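Local coordinates for diguanylate cyclase/phosphodiesterase-domain containing protein (Thermotoga maritima MSB8, PDB 6KHU), which is a putative diguanylate cyclase of the GGDEF family, whose active members condense two GTP molecules into the second messenger cyclic di-GMP, at residues D10-L15 against A75-G80; F33-K38 against I103-A108. All coordinates share one frame; numbering follows the deposited sequence.

Interaction 1: residues D10-L15 against A75-G80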
loop_
_atom_site.group_PDB
_atom_site.type_symbol
_atom_site.label_atom_id
_atom_site.label_comp_id
_atom_site.label_asym_id
_atom_site.label_seq_id
_atom_site.Cartn_x
_atom_site.Cartn_y
_atom_site.Cartn_z
ATOM N N ASP A 10 -6.462 7.737 9.018
ATOM C CA ASP A 10 -6.073 7.565 10.415
ATOM C C ASP A 10 -6.431 6.176 10.920
ATOM O O ASP A 10 -5.691 5.596 11.722
ATOM C CB ASP A 10 -6.717 8.635 11.285
ATOM C CG ASP A 10 -6.088 10.003 11.078
ATOM O OD1 ASP A 10 -5.123 10.104 10.291
ATOM O OD2 ASP A 10 -6.552 10.978 11.707
ATOM N N HIS A 11 -7.561 5.629 10.463
ATOM C CA HIS A 11 -7.893 4.244 10.773
ATOM C C HIS A 11 -6.805 3.311 10.248
ATOM O O HIS A 11 -6.270 2.477 10.989
ATOM C CB HIS A 11 -9.268 3.901 10.169
ATOM C CG HIS A 11 -9.851 2.608 10.654
ATOM N ND1 HIS A 11 -11.157 2.242 10.404
ATOM C CD2 HIS A 11 -9.308 1.587 11.360
ATOM C CE1 HIS A 11 -11.398 1.059 10.941
ATOM N NE2 HIS A 11 -10.288 0.634 11.521
ATOM N N PHE A 12 -6.443 3.473 8.971
ATOM C CA PHE A 12 -5.379 2.685 8.356
ATOM C C PHE A 12 -4.085 2.764 9.158
ATOM O O PHE A 12 -3.434 1.741 9.425
ATOM C CB PHE A 12 -5.134 3.170 6.924
ATOM C CG PHE A 12 -3.930 2.540 6.283
ATOM C CD1 PHE A 12 -4.018 1.289 5.708
ATOM C CD2 PHE A 12 -2.697 3.185 6.293
ATOM C CE1 PHE A 12 -2.901 0.686 5.143
ATOM C CE2 PHE A 12 -1.580 2.593 5.730
ATOM C CZ PHE A 12 -1.682 1.337 5.155
ATOM N N LEU A 13 -3.676 3.978 9.521
ATOM C CA LEU A 13 -2.394 4.149 10.185
ATOM C C LEU A 13 -2.401 3.522 11.571
ATOM O O LEU A 13 -1.370 3.008 12.019
ATOM C CB LEU A 13 -2.038 5.637 10.263
ATOM C CG LEU A 13 -1.569 6.292 8.953
ATOM C CD1 LEU A 13 -1.540 7.816 9.097
ATOM C CD2 LEU A 13 -0.199 5.781 8.537
ATOM N N ARG A 14 -3.547 3.555 12.260
ATOM C CA ARG A 14 -3.665 2.842 13.528
ATOM C C ARG A 14 -3.440 1.348 13.341
ATOM O O ARG A 14 -2.678 0.729 14.089
ATOM C CB ARG A 14 -5.032 3.101 14.162
ATOM C CG ARG A 14 -5.112 2.626 15.607
ATOM C CD ARG A 14 -6.421 3.046 16.281
ATOM N NE ARG A 14 -7.537 2.199 15.865
ATOM C CZ ARG A 14 -8.535 2.616 15.094
ATOM N NH1 ARG A 14 -8.551 3.878 14.665
ATOM N NH2 ARG A 14 -9.514 1.776 14.763
ATOM N N LEU A 15 -4.097 0.748 12.338
ATOM C CA LEU A 15 -3.899 -0.672 12.064
ATOM C C LEU A 15 -2.452 -0.969 11.695
ATOM O O LEU A 15 -1.912 -2.025 12.061
ATOM C CB LEU A 15 -4.840 -1.137 10.944
ATOM C CG LEU A 15 -6.348 -1.042 11.270
ATOM C CD1 LEU A 15 -7.210 -1.397 10.062
ATOM C CD2 LEU A 15 -6.730 -1.931 12.469
ATOM N N ALA A 75 -2.505 3.500 0.364
ATOM C CA ALA A 75 -1.474 2.725 1.028
ATOM C C ALA A 75 -1.973 1.303 1.245
ATOM O O ALA A 75 -3.180 1.035 1.269
ATOM C CB ALA A 75 -1.052 3.370 2.354
ATOM N N LEU A 76 -1.016 0.390 1.381
ATOM C CA LEU A 76 -1.276 -1.024 1.581
ATOM C C LEU A 76 -0.158 -1.583 2.443
ATOM O O LEU A 76 1.015 -1.243 2.238
ATOM C CB LEU A 76 -1.329 -1.782 0.246
ATOM C CG LEU A 76 -1.163 -3.303 0.247
ATOM C CD1 LEU A 76 -2.479 -3.995 0.661
ATOM C CD2 LEU A 76 -0.711 -3.795 -1.138
ATOM N N PHE A 77 -0.510 -2.434 3.400
ATOM C CA PHE A 77 0.519 -3.264 4.007
ATOM C C PHE A 77 0.104 -4.724 3.959
ATOM O O PHE A 77 -1.079 -5.046 4.079
ATOM C CB PHE A 77 0.880 -2.810 5.446
ATOM C CG PHE A 77 -0.220 -2.956 6.476
ATOM C CD1 PHE A 77 -0.437 -4.167 7.122
ATOM C CD2 PHE A 77 -0.977 -1.851 6.856
ATOM C CE1 PHE A 77 -1.412 -4.289 8.091
ATOM C CE2 PHE A 77 -1.963 -1.961 7.836
ATOM C CZ PHE A 77 -2.180 -3.183 8.454
ATOM N N VAL A 78 1.097 -5.593 3.752
ATOM C CA VAL A 78 0.913 -7.027 3.567
ATOM C C VAL A 78 1.867 -7.745 4.526
ATOM O O VAL A 78 3.091 -7.584 4.435
ATOM C CB VAL A 78 1.162 -7.458 2.106
ATOM C CG1 VAL A 78 0.078 -6.894 1.187
ATOM C CG2 VAL A 78 2.510 -6.963 1.610
ATOM N N ILE A 79 1.315 -8.508 5.452
ATOM C CA ILE A 79 2.154 -9.115 6.473
ATOM C C ILE A 79 2.849 -10.341 5.892
ATOM O O ILE A 79 2.345 -11.007 4.974
ATOM C CB ILE A 79 1.334 -9.461 7.730
ATOM C CG1 ILE A 79 0.462 -10.677 7.463
ATOM C CG2 ILE A 79 0.478 -8.250 8.184
ATOM C CD1 ILE A 79 1.029 -11.957 8.043
ATOM N N GLY A 80 4.023 -10.647 6.442
ATOM C CA GLY A 80 4.777 -11.798 6.001
ATOM C C GLY A 80 5.567 -11.579 4.730
ATOM O O GLY A 80 6.216 -12.517 4.258
#

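Interaction 2: residues F33-K38 against I103-A108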
loop_
_atom_site.group_PDB
_atom_site.type_symbol
_atom_site.label_atom_id
_atom_site.label_comp_id
_atom_site.label_asym_id
_atom_site.label_seq_id
_atom_site.Cartn_x
_atom_site.Cartn_y
_atom_site.Cartn_z
ATOM N N PHE A 33 3.186 -0.549 0.822
ATOM C CA PHE A 33 3.193 -0.023 -0.535
ATOM C C PHE A 33 2.402 1.275 -0.556
ATOM O O PHE A 33 1.333 1.363 0.063
ATOM C CB PHE A 33 2.571 -1.017 -1.563
ATOM C CG PHE A 33 3.275 -2.351 -1.660
ATOM C CD1 PHE A 33 3.050 -3.340 -0.719
ATOM C CD2 PHE A 33 4.118 -2.628 -2.723
ATOM C CE1 PHE A 33 3.671 -4.563 -0.810
ATOM C CE2 PHE A 33 4.753 -3.856 -2.814
ATOM C CZ PHE A 33 4.532 -4.823 -1.848
ATOM N N PHE A 34 2.924 2.279 -1.273
ATOM C CA PHE A 34 2.196 3.507 -1.590
ATOM C C PHE A 34 1.970 3.599 -3.095
ATOM O O PHE A 34 2.897 3.360 -3.881
ATOM C CB PHE A 34 2.979 4.757 -1.147
ATOM C CG PHE A 34 2.710 5.198 0.262
ATOM C CD1 PHE A 34 2.525 4.271 1.278
ATOM C CD2 PHE A 34 2.671 6.562 0.573
ATOM C CE1 PHE A 34 2.290 4.688 2.593
ATOM C CE2 PHE A 34 2.445 6.992 1.875
ATOM C CZ PHE A 34 2.253 6.053 2.893
ATOM N N VAL A 35 0.754 3.974 -3.500
ATOM C CA VAL A 35 0.437 4.250 -4.901
ATOM C C VAL A 35 -0.236 5.620 -4.978
ATOM O O VAL A 35 -1.296 5.829 -4.379
ATOM C CB VAL A 35 -0.468 3.168 -5.521
ATOM C CG1 VAL A 35 -0.831 3.536 -6.962
ATOM C CG2 VAL A 35 0.219 1.807 -5.482
ATOM N N LYS A 36 0.380 6.553 -5.696
ATOM C CA LYS A 36 -0.207 7.866 -5.926
ATOM C C LYS A 36 -0.654 7.967 -7.378
ATOM O O LYS A 36 0.139 7.715 -8.290
ATOM C CB LYS A 36 0.784 8.990 -5.604
ATOM C CG LYS A 36 0.222 10.381 -5.912
ATOM C CD LYS A 36 1.038 11.494 -5.262
ATOM C CE LYS A 36 0.533 12.853 -5.732
ATOM N NZ LYS A 36 1.272 13.994 -5.124
ATOM N N THR A 37 -1.922 8.319 -7.586
ATOM C CA THR A 37 -2.453 8.529 -8.927
ATOM C C THR A 37 -2.213 9.965 -9.350
ATOM O O THR A 37 -2.425 10.903 -8.569
ATOM C CB THR A 37 -3.951 8.234 -8.998
ATOM O OG1 THR A 37 -4.647 9.040 -8.036
ATOM C CG2 THR A 37 -4.211 6.787 -8.712
ATOM N N LYS A 38 -1.785 10.130 -10.593
ATOM C CA LYS A 38 -1.455 11.441 -11.141
ATOM C C LYS A 38 -2.218 11.610 -12.457
ATOM O O LYS A 38 -1.631 11.649 -13.537
ATOM C CB LYS A 38 0.063 11.589 -11.318
ATOM C CG LYS A 38 0.816 11.617 -9.985
ATOM C CD LYS A 38 2.311 11.414 -10.134
ATOM C CE LYS A 38 3.008 11.720 -8.807
ATOM N NZ LYS A 38 4.421 11.219 -8.750
ATOM N N ILE A 103 -3.417 5.225 -17.083
ATOM C CA ILE A 103 -3.341 5.753 -15.720
ATOM C C ILE A 103 -1.888 6.093 -15.426
ATOM O O ILE A 103 -1.004 5.232 -15.534
ATOM C CB ILE A 103 -3.887 4.762 -14.678
ATOM C CG1 ILE A 103 -5.342 4.406 -14.966
ATOM C CG2 ILE A 103 -3.801 5.351 -13.280
ATOM C CD1 ILE A 103 -5.909 3.414 -13.965
ATOM N N GLU A 104 -1.637 7.348 -15.072
ATOM C CA GLU A 104 -0.310 7.783 -14.662
ATOM C C GLU A 104 -0.212 7.693 -13.143
ATOM O O GLU A 104 -1.114 8.148 -12.432
ATOM C CB GLU A 104 -0.039 9.212 -15.135
ATOM C CG GLU A 104 1.365 9.431 -15.669
ATOM C CD GLU A 104 1.681 8.545 -16.860
ATOM O OE1 GLU A 104 2.795 7.969 -16.908
ATOM O OE2 GLU A 104 0.814 8.426 -17.752
ATOM N N TYR A 105 0.878 7.114 -12.648
ATOM C CA TYR A 105 0.987 6.850 -11.220
ATOM C C TYR A 105 2.453 6.697 -10.845
ATOM O O TYR A 105 3.323 6.505 -11.698
ATOM C CB TYR A 105 0.211 5.583 -10.827
ATOM C CG TYR A 105 0.893 4.339 -11.343
ATOM C CD1 TYR A 105 0.790 3.970 -12.686
ATOM C CD2 TYR A 105 1.658 3.543 -10.502
ATOM C CE1 TYR A 105 1.435 2.848 -13.165
ATOM C CE2 TYR A 105 2.297 2.417 -10.969
ATOM C CZ TYR A 105 2.181 2.071 -12.298
ATOM O OH TYR A 105 2.824 0.946 -12.758
ATOM N N SER A 106 2.704 6.759 -9.540
ATOM C CA SER A 106 3.992 6.412 -8.954
ATOM C C SER A 106 3.762 5.378 -7.862
ATOM O O SER A 106 2.751 5.427 -7.151
ATOM C CB SER A 106 4.694 7.645 -8.368
ATOM O OG SER A 106 4.894 8.645 -9.355
ATOM N N ILE A 107 4.691 4.441 -7.731
ATOM C CA ILE A 107 4.557 3.374 -6.749
ATOM C C ILE A 107 5.881 3.246 -6.015
ATOM O O ILE A 107 6.953 3.449 -6.592
ATOM C CB ILE A 107 4.150 2.032 -7.406
ATOM C CG1 ILE A 107 3.953 0.928 -6.359
ATOM C CG2 ILE A 107 5.189 1.597 -8.414
ATOM C CD1 ILE A 107 3.193 -0.299 -6.906
ATOM N N ALA A 108 5.803 2.916 -4.728
ATOM C CA ALA A 108 6.999 2.707 -3.923
ATOM C C ALA A 108 6.649 1.774 -2.771
ATOM O O ALA A 108 5.482 1.641 -2.397
ATOM C CB ALA A 108 7.561 4.038 -3.408
#

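Interaction 1: residues D10-L15 against A75-G80
F12 and L15 look out from one side of helix 9-26 onto A75 and F77 of strand 73-79, and the local axes of the two elements run nearly parallel, at 22°, with a closest approach of 10.0 Å. Such a gap is filled largely by side chains, and here the filling is mostly aromatic. With CG anti to the backbone N (chi1 172°), the ring of F12 extends into the space between helix and strand, and its far end does the touching. One side of that end, F12 CE2, meets the methyl A75 CB at 3.5 Å. The other, F12 CE1, meets F77 CD2 at 3.6 Å, so the ring end rests between an alanine and a phenylalanine that project from the same face of the sheet. F77 extends from the strand in the contrary direction, so the two side chains slide past one another, their ring planes at 49° and centroids 5.5 Å apart, an oblique pairing that is neither a stack nor a T-shape. Farther along the helix, L15 CB approaches F77 CZ at 4.2 Å, and the backbone atom L15 O lies 3.8 Å from the same ring carbon. L16 and Q19 of the helix also touch F77, while Y7 touches both F12 and L15. This is helix-on-sheet packing in the alpha+beta fold of a GGDEF domain. With no hydrogen bond across the segments, the contact rests on apolar burial and van der Waals packing of F12, L15, A75 and F77, which fixes no direction as a hydrogen bond would.

Interaction 2: residues F33-K38 against I103-A108
V35 and I107 face each other as a non-hydrogen-bonded pair on antiparallel strands 30-37 and 105-112, whose local axes are 4.8 Å apart. V35 CG2 packs on I107 CD1 at 3.9 Å, the two side chains crossing at a slant. The other branch, V35 CG1, comes within 4.3 Å of Y105 CD2. I51 of helix 41-57 covers V35, while helix 86-100 touches I107 and Y105, so this side is closely packed. Reciprocal backbone hydrogen bonds join F34 with A108 and K36 with S106. The pairing sets an outermost strand beside an inner one, as in the beta-alpha-beta-beta-alpha-beta core of GGDEF domains, where the last strand lies next to the first. Toward K38 and E104 apolar packing gives way to a solvent-exposed polar edge. One further backbone bond, K38 N to E104 O at 2.8 Å, carries the ladder past the paired residues, but E104 turns its carboxylate away from the partner segment. K38 reaches across to the neighbouring strand: with CG anti to its carbonyl carbon (chi1 -67°) and the rest of the chain extended, it brings NZ to S106 OG at 2.7 Å. The same ammonium group also hydrogen-bonds backbone oxygens of V130 and A131 at the chain's C-terminal end.

In the fold
Interactions 1 and 2 meet inside one sheet, where strands 73-79 and 30-37 are neighbours, although their centres are about 17 Å apart. The seam includes a probable hydrogen bond from F33 N to L76 O at 2.7 Å. A75 serves both contacts, since its CB, which meets F12, also packs on F34 CE1 at 3.6 Å. On the other face V78 CG2 touches F33 CE1. Strand 73-79 leaves the hairpin that carries the signature motif in active GGDEF enzymes; the sequence here departs from it, so activity remains uncertain. Neither contact binds metal: a zinc ion lies about 12 Å from the L76 side chain and one about 14 Å from that of I107; E57 and H96 bind zinc.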